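PDB 7JQE: ESAT-6/WXG100 secretion system protein from Streptococcus gallolyticus, which forms the extracellular part of EsaA, a membrane subunit of the bacterial type VIIb secretion system, and probably takes part in exporting proteins such as toxins. Local coordinates for residues T327-S332 with V339-D344; L357-T362 with I384-T389. All blocks are in the same frame, centred on the assembly; numbering follows the deposited sequence.

Contact 1: residues T327-S332 with V339-D344; sequences TTVTIS and VVFADD
I331 lays its CD1 methyl over the face of the F341 ring. The methyl sits 3.8 Å from the ring centroid and 9° off the ring normal, so this is a centred CH-pi contact. I331 has CG1 anti to its carbonyl carbon (chi1 -63°), with CD1 extended beyond CG1. This carries CD1 out to the ring, while the CG2 branch is left to meet V339. There I331 CG2 packs on V339 CG1 at 4.0 Å, and the two side chains cross at about a right angle. The F341 side chain runs past I331 in the opposite direction, and the far end of its ring reaches V329. V329 CG1 touches F341 CZ at 4.1 Å. The carbonyl O of V329 approaches the same ring obliquely, 3.9 Å from F341 CE2. The side-chain contacts are apolar. The strand axes come no closer than 7.9 Å and run nearly antiparallel, at 158°. The two strands belong to different sheets. Strand 327-335 lies between strands 348-351 and 369-379, and I331 also touches L375. Strand 337-341 is an outermost strand, paired with 355-363, and F341 also packs on L357 and I359.

Contact 2: residues L357-T362 with I384-T389; sequences LKISYT and IPMTYT. With EDO (1,2-ethanediol), chain I.
Y361 and Y388 bring their rings together with different first torsions. In Y361, CG stands between the backbone N and the carbonyl carbon, at chi1 63°. In Y388, CG is anti to the carbonyl carbon, at chi1 -51°. Although the side chains cross at about a right angle, the two rings end up nearly parallel, with planes 7° apart. They form an offset stack with centroids 4.3 Å apart. Y361 CE2 lies over the centre of the Y388 ring, while Y388 CD2 lies nearer the rim of the Y361 ring; these two atoms are 3.9 Å apart. Y361 OH still lies close to Y388 CD1, at 4.0 Å, and is hydrogen-bonded to N269 on strand 268-275. Further along, I359 CD1 and the CE methyl of selenomethionine M386 meet more loosely, at 4.4 Å. At the other end, a 1,2-ethanediol, probably from the crystallisation liquor, accepts a hydrogen bond from the backbone: T389 N to EDO O1 is 3.2 Å. The same O1 lies obliquely to the Y388 ring. I384, P385, M386 and T387 also pack on a second subunit, another copy of this protein. The tyrosine stack and the I359-M386 pair join side chains from two antiparallel sheets across their interface, as in the core of a beta sandwich.

Overall arrangement
Both contacts lie in the strand-rich part of this elongated chain, with centres 10 Å apart. Contact 1 lies about 73 Å and contact 2 about 65 Å from the centre of the chain, centre to centre. They follow in series: contact 1 closes before contact 2 opens. Each joins the three-stranded sheet 268-275, 355-363, 337-341 to the four-stranded sheet 348-351, 327-335, 369-379, 382-392. On the first sheet their strands are neighbours. V340 O is 2.8 Å from S360 N, and A342 N is 2.9 Å from K358 O, both probable hydrogen bonds. On the second, strand 369-379 runs between 327-335 and 382-392. V339 also packs on I359, consistent with one shared core between the two sheets.

Contact 1: residues T327-S332 with V339-D344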
loop_
_atom_site.group_PDB
_atom_site.type_symbol
_atom_site.label_atom_id
_atom_site.label_comp_id
_atom_site.label_asym_id
_atom_site.label_seq_id
_atom_site.Cartn_x
_atom_site.Cartn_y
_atom_site.Cartn_z
ATOM N N THR A 327 2.517 28.506 -81.100
ATOM C CA THR A 327 3.057 28.885 -79.799
ATOM C C THR A 327 3.302 27.627 -78.980
ATOM O O THR A 327 2.393 26.811 -78.802
ATOM C CB THR A 327 2.107 29.829 -79.055
ATOM O OG1 THR A 327 1.623 30.832 -79.960
ATOM C CG2 THR A 327 2.830 30.506 -77.906
ATOM N N THR A 328 4.527 27.477 -78.484
ATOM C CA THR A 328 4.960 26.261 -77.807
ATOM C C THR A 328 4.839 26.435 -76.296
ATOM O O THR A 328 5.401 27.377 -75.725
ATOM C CB THR A 328 6.397 25.910 -78.197
ATOM O OG1 THR A 328 7.276 26.960 -77.778
ATOM C CG2 THR A 328 6.508 25.734 -79.710
ATOM N N VAL A 329 4.109 25.525 -75.657
ATOM C CA VAL A 329 3.906 25.524 -74.213
ATOM C C VAL A 329 4.673 24.349 -73.622
ATOM O O VAL A 329 4.611 23.232 -74.150
ATOM C CB VAL A 329 2.409 25.439 -73.864
ATOM C CG1 VAL A 329 2.208 25.450 -72.354
ATOM C CG2 VAL A 329 1.649 26.582 -74.528
ATOM N N THR A 330 5.390 24.598 -72.524
ATOM C CA THR A 330 6.295 23.602 -71.964
ATOM C C THR A 330 6.235 23.614 -70.443
ATOM O O THR A 330 5.688 24.527 -69.818
ATOM C CB THR A 330 7.743 23.837 -72.409
ATOM O OG1 THR A 330 8.234 25.045 -71.813
ATOM C CG2 THR A 330 7.826 23.945 -73.925
ATOM N N ILE A 331 6.828 22.577 -69.856
ATOM C CA ILE A 331 6.972 22.420 -68.412
ATOM C C ILE A 331 8.458 22.265 -68.123
ATOM O O ILE A 331 9.082 21.301 -68.582
ATOM C CB ILE A 331 6.187 21.205 -67.892
ATOM C CG1 ILE A 331 4.686 21.391 -68.121
ATOM C CG2 ILE A 331 6.500 20.953 -66.426
ATOM C CD1 ILE A 331 3.928 20.089 -68.247
ATOM N N SER A 332 9.024 23.199 -67.362
ATOM C CA SER A 332 10.461 23.214 -67.123
ATOM C C SER A 332 10.766 23.335 -65.634
ATOM O O SER A 332 9.937 23.781 -64.838
ATOM C CB SER A 332 11.142 24.364 -67.881
ATOM O OG SER A 332 10.753 25.621 -67.357
ATOM N N VAL A 339 5.934 16.082 -63.422
ATOM C CA VAL A 339 4.888 16.950 -63.950
ATOM C C VAL A 339 4.915 16.836 -65.466
ATOM O O VAL A 339 5.953 17.084 -66.091
ATOM C CB VAL A 339 5.069 18.407 -63.500
ATOM C CG1 VAL A 339 3.869 19.236 -63.907
ATOM C CG2 VAL A 339 5.265 18.461 -61.993
ATOM N N VAL A 340 3.785 16.445 -66.053
ATOM C CA VAL A 340 3.711 16.141 -67.476
ATOM C C VAL A 340 2.293 16.411 -67.954
ATOM O O VAL A 340 1.339 16.359 -67.173
ATOM C CB VAL A 340 4.125 14.677 -67.765
ATOM C CG1 VAL A 340 5.552 14.410 -67.292
ATOM C CG2 VAL A 340 3.151 13.710 -67.104
ATOM N N PHE A 341 2.159 16.712 -69.246
ATOM C CA PHE A 341 0.840 16.852 -69.850
ATOM C C PHE A 341 0.124 15.506 -69.859
ATOM O O PHE A 341 0.720 14.469 -70.166
ATOM C CB PHE A 341 0.951 17.404 -71.273
ATOM C CG PHE A 341 1.384 18.841 -71.330
ATOM C CD1 PHE A 341 0.571 19.841 -70.825
ATOM C CD2 PHE A 341 2.601 19.193 -71.888
ATOM C CE1 PHE A 341 0.964 21.163 -70.869
ATOM C CE2 PHE A 341 3.002 20.514 -71.936
ATOM C CZ PHE A 341 2.181 21.500 -71.426
ATOM N N ALA A 342 -1.171 15.530 -69.537
ATOM C CA ALA A 342 -1.880 14.297 -69.203
ATOM C C ALA A 342 -2.036 13.375 -70.409
ATOM O O ALA A 342 -1.937 12.150 -70.274
ATOM C CB ALA A 342 -3.245 14.627 -68.603
ATOM N N ASP A 343 -2.283 13.933 -71.595
ATOM C CA ASP A 343 -2.615 13.084 -72.736
ATOM C C ASP A 343 -1.381 12.524 -73.435
ATOM O O ASP A 343 -1.435 11.416 -73.978
ATOM C CB ASP A 343 -3.474 13.861 -73.734
ATOM C CG ASP A 343 -2.747 15.052 -74.328
ATOM O OD1 ASP A 343 -1.642 15.378 -73.846
ATOM O OD2 ASP A 343 -3.280 15.661 -75.281
ATOM N N ASP A 344 -0.271 13.261 -73.437
ATOM C CA ASP A 344 0.916 12.854 -74.176
ATOM C C ASP A 344 2.001 12.245 -73.303
ATOM O O ASP A 344 2.925 11.623 -73.838
ATOM C CB ASP A 344 1.521 14.052 -74.919
ATOM C CG ASP A 344 0.661 14.520 -76.070
ATOM O OD1 ASP A 344 -0.320 13.821 -76.402
ATOM O OD2 ASP A 344 0.965 15.589 -76.643
#

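Contact 2: residues L357-T362 with I384-T389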
loop_
_atom_site.group_PDB
_atom_site.type_symbol
_atom_site.label_atom_id
_atom_site.label_comp_id
_atom_site.label_asym_id
_atom_site.label_seq_id
_atom_site.Cartn_x
_atom_site.Cartn_y
_atom_site.Cartn_z
ATOM N N LEU A 357 -5.444 22.706 -71.527
ATOM C CA LEU A 357 -4.450 21.659 -71.349
ATOM C C LEU A 357 -4.542 21.101 -69.936
ATOM O O LEU A 357 -4.752 21.849 -68.974
ATOM C CB LEU A 357 -3.033 22.177 -71.613
ATOM C CG LEU A 357 -2.739 22.727 -73.008
ATOM C CD1 LEU A 357 -1.302 23.222 -73.092
ATOM C CD2 LEU A 357 -3.014 21.680 -74.081
ATOM N N LYS A 358 -4.386 19.787 -69.817
ATOM C CA LYS A 358 -4.438 19.092 -68.542
ATOM C C LYS A 358 -3.028 18.675 -68.152
ATOM O O LYS A 358 -2.286 18.132 -68.976
ATOM C CB LYS A 358 -5.358 17.872 -68.628
ATOM C CG LYS A 358 -6.672 18.150 -69.348
ATOM C CD LYS A 358 -7.659 18.889 -68.462
ATOM C CE LYS A 358 -8.225 17.961 -67.401
ATOM N NZ LYS A 358 -8.875 16.767 -68.016
ATOM N N ILE A 359 -2.656 18.936 -66.904
ATOM C CA ILE A 359 -1.319 18.646 -66.403
ATOM C C ILE A 359 -1.435 17.708 -65.214
ATOM O O ILE A 359 -2.156 17.999 -64.253
ATOM C CB ILE A 359 -0.570 19.934 -66.020
ATOM C CG1 ILE A 359 -0.491 20.871 -67.229
ATOM C CG2 ILE A 359 0.821 19.605 -65.500
ATOM C CD1 ILE A 359 0.220 22.176 -66.954
ATOM N N SER A 360 -0.733 16.584 -65.286
ATOM C CA SER A 360 -0.669 15.615 -64.202
ATOM C C SER A 360 0.622 15.818 -63.422
ATOM O O SER A 360 1.706 15.877 -64.011
ATOM C CB SER A 360 -0.735 14.186 -64.744
ATOM O OG SER A 360 -0.116 13.270 -63.852
ATOM N N TYR A 361 0.505 15.932 -62.102
ATOM C CA TYR A 361 1.671 15.997 -61.239
ATOM C C TYR A 361 1.571 14.913 -60.177
ATOM O O TYR A 361 0.479 14.548 -59.734
ATOM C CB TYR A 361 1.839 17.384 -60.591
ATOM C CG TYR A 361 0.722 17.824 -59.669
ATOM C CD1 TYR A 361 0.651 17.364 -58.354
ATOM C CD2 TYR A 361 -0.238 18.731 -60.098
ATOM C CE1 TYR A 361 -0.361 17.780 -57.504
ATOM C CE2 TYR A 361 -1.252 19.154 -59.257
ATOM C CZ TYR A 361 -1.309 18.679 -57.961
ATOM O OH TYR A 361 -2.319 19.103 -57.128
ATOM N N THR A 362 2.731 14.390 -59.788
ATOM C CA THR A 362 2.815 13.259 -58.872
ATOM C C THR A 362 3.980 13.507 -57.925
ATOM O O THR A 362 5.135 13.545 -58.359
ATOM C CB THR A 362 3.000 11.945 -59.634
ATOM O OG1 THR A 362 1.887 11.737 -60.513
ATOM C CG2 THR A 362 3.105 10.774 -58.662
ATOM N N ILE A 384 5.447 31.206 -65.815
ATOM C CA ILE A 384 4.634 31.319 -64.614
ATOM C C ILE A 384 5.092 30.238 -63.633
ATOM O O ILE A 384 4.911 29.043 -63.903
ATOM C CB ILE A 384 3.139 31.188 -64.931
ATOM C CG1 ILE A 384 2.774 32.124 -66.091
ATOM C CG2 ILE A 384 2.303 31.477 -63.693
ATOM C CD1 ILE A 384 1.369 32.674 -66.025
ATOM N N PRO A 385 5.692 30.605 -62.501
ATOM C CA PRO A 385 6.092 29.587 -61.525
ATOM C C PRO A 385 4.872 28.981 -60.854
ATOM O O PRO A 385 3.883 29.667 -60.591
ATOM C CB PRO A 385 6.943 30.377 -60.525
ATOM C CG PRO A 385 6.354 31.744 -60.562
ATOM C CD PRO A 385 5.949 31.970 -62.007
HETATM N N MSE A 386 4.946 27.683 -60.579
HETATM C CA MSE A 386 3.845 26.998 -59.910
HETATM C C MSE A 386 4.339 25.994 -58.881
HETATM O O MSE A 386 5.419 25.421 -59.027
HETATM C CB MSE A 386 2.955 26.309 -60.937
HETATM C CG MSE A 386 2.511 27.253 -62.036
HETATM SE SE MSE A 386 0.909 26.676 -62.973
HETATM C CE MSE A 386 1.610 25.117 -63.918
ATOM N N THR A 387 3.536 25.783 -57.840
ATOM C CA THR A 387 3.926 24.930 -56.728
ATOM C C THR A 387 2.690 24.274 -56.132
ATOM O O THR A 387 1.601 24.854 -56.131
ATOM C CB THR A 387 4.665 25.727 -55.649
ATOM O OG1 THR A 387 4.994 24.865 -54.553
ATOM C CG2 THR A 387 3.792 26.872 -55.146
ATOM N N TYR A 388 2.874 23.056 -55.627
ATOM C CA TYR A 388 1.827 22.326 -54.925
ATOM C C TYR A 388 2.451 21.607 -53.743
ATOM O O TYR A 388 3.603 21.171 -53.803
ATOM C CB TYR A 388 1.116 21.327 -55.847
ATOM C CG TYR A 388 0.651 21.953 -57.136
ATOM C CD1 TYR A 388 -0.516 22.703 -57.181
ATOM C CD2 TYR A 388 1.389 21.816 -58.303
ATOM C CE1 TYR A 388 -0.940 23.290 -58.353
ATOM C CE2 TYR A 388 0.973 22.399 -59.482
ATOM C CZ TYR A 388 -0.193 23.134 -59.500
ATOM O OH TYR A 388 -0.617 23.720 -60.665
ATOM N N THR A 389 1.686 21.492 -52.661
ATOM C CA THR A 389 2.201 20.933 -51.419
ATOM C C THR A 389 1.171 20.000 -50.803
ATOM O O THR A 389 -0.037 20.222 -50.912
ATOM C CB THR A 389 2.560 22.030 -50.412
ATOM O OG1 THR A 389 3.563 22.885 -50.973
ATOM C CG2 THR A 389 3.095 21.413 -49.128
HETATM C C1 EDO I . -1.966 22.869 -52.917
HETATM O O1 EDO I . -0.737 23.515 -53.268
HETATM C C2 EDO I . -1.944 21.424 -53.406
HETATM O O2 EDO I . -2.999 20.686 -52.776
#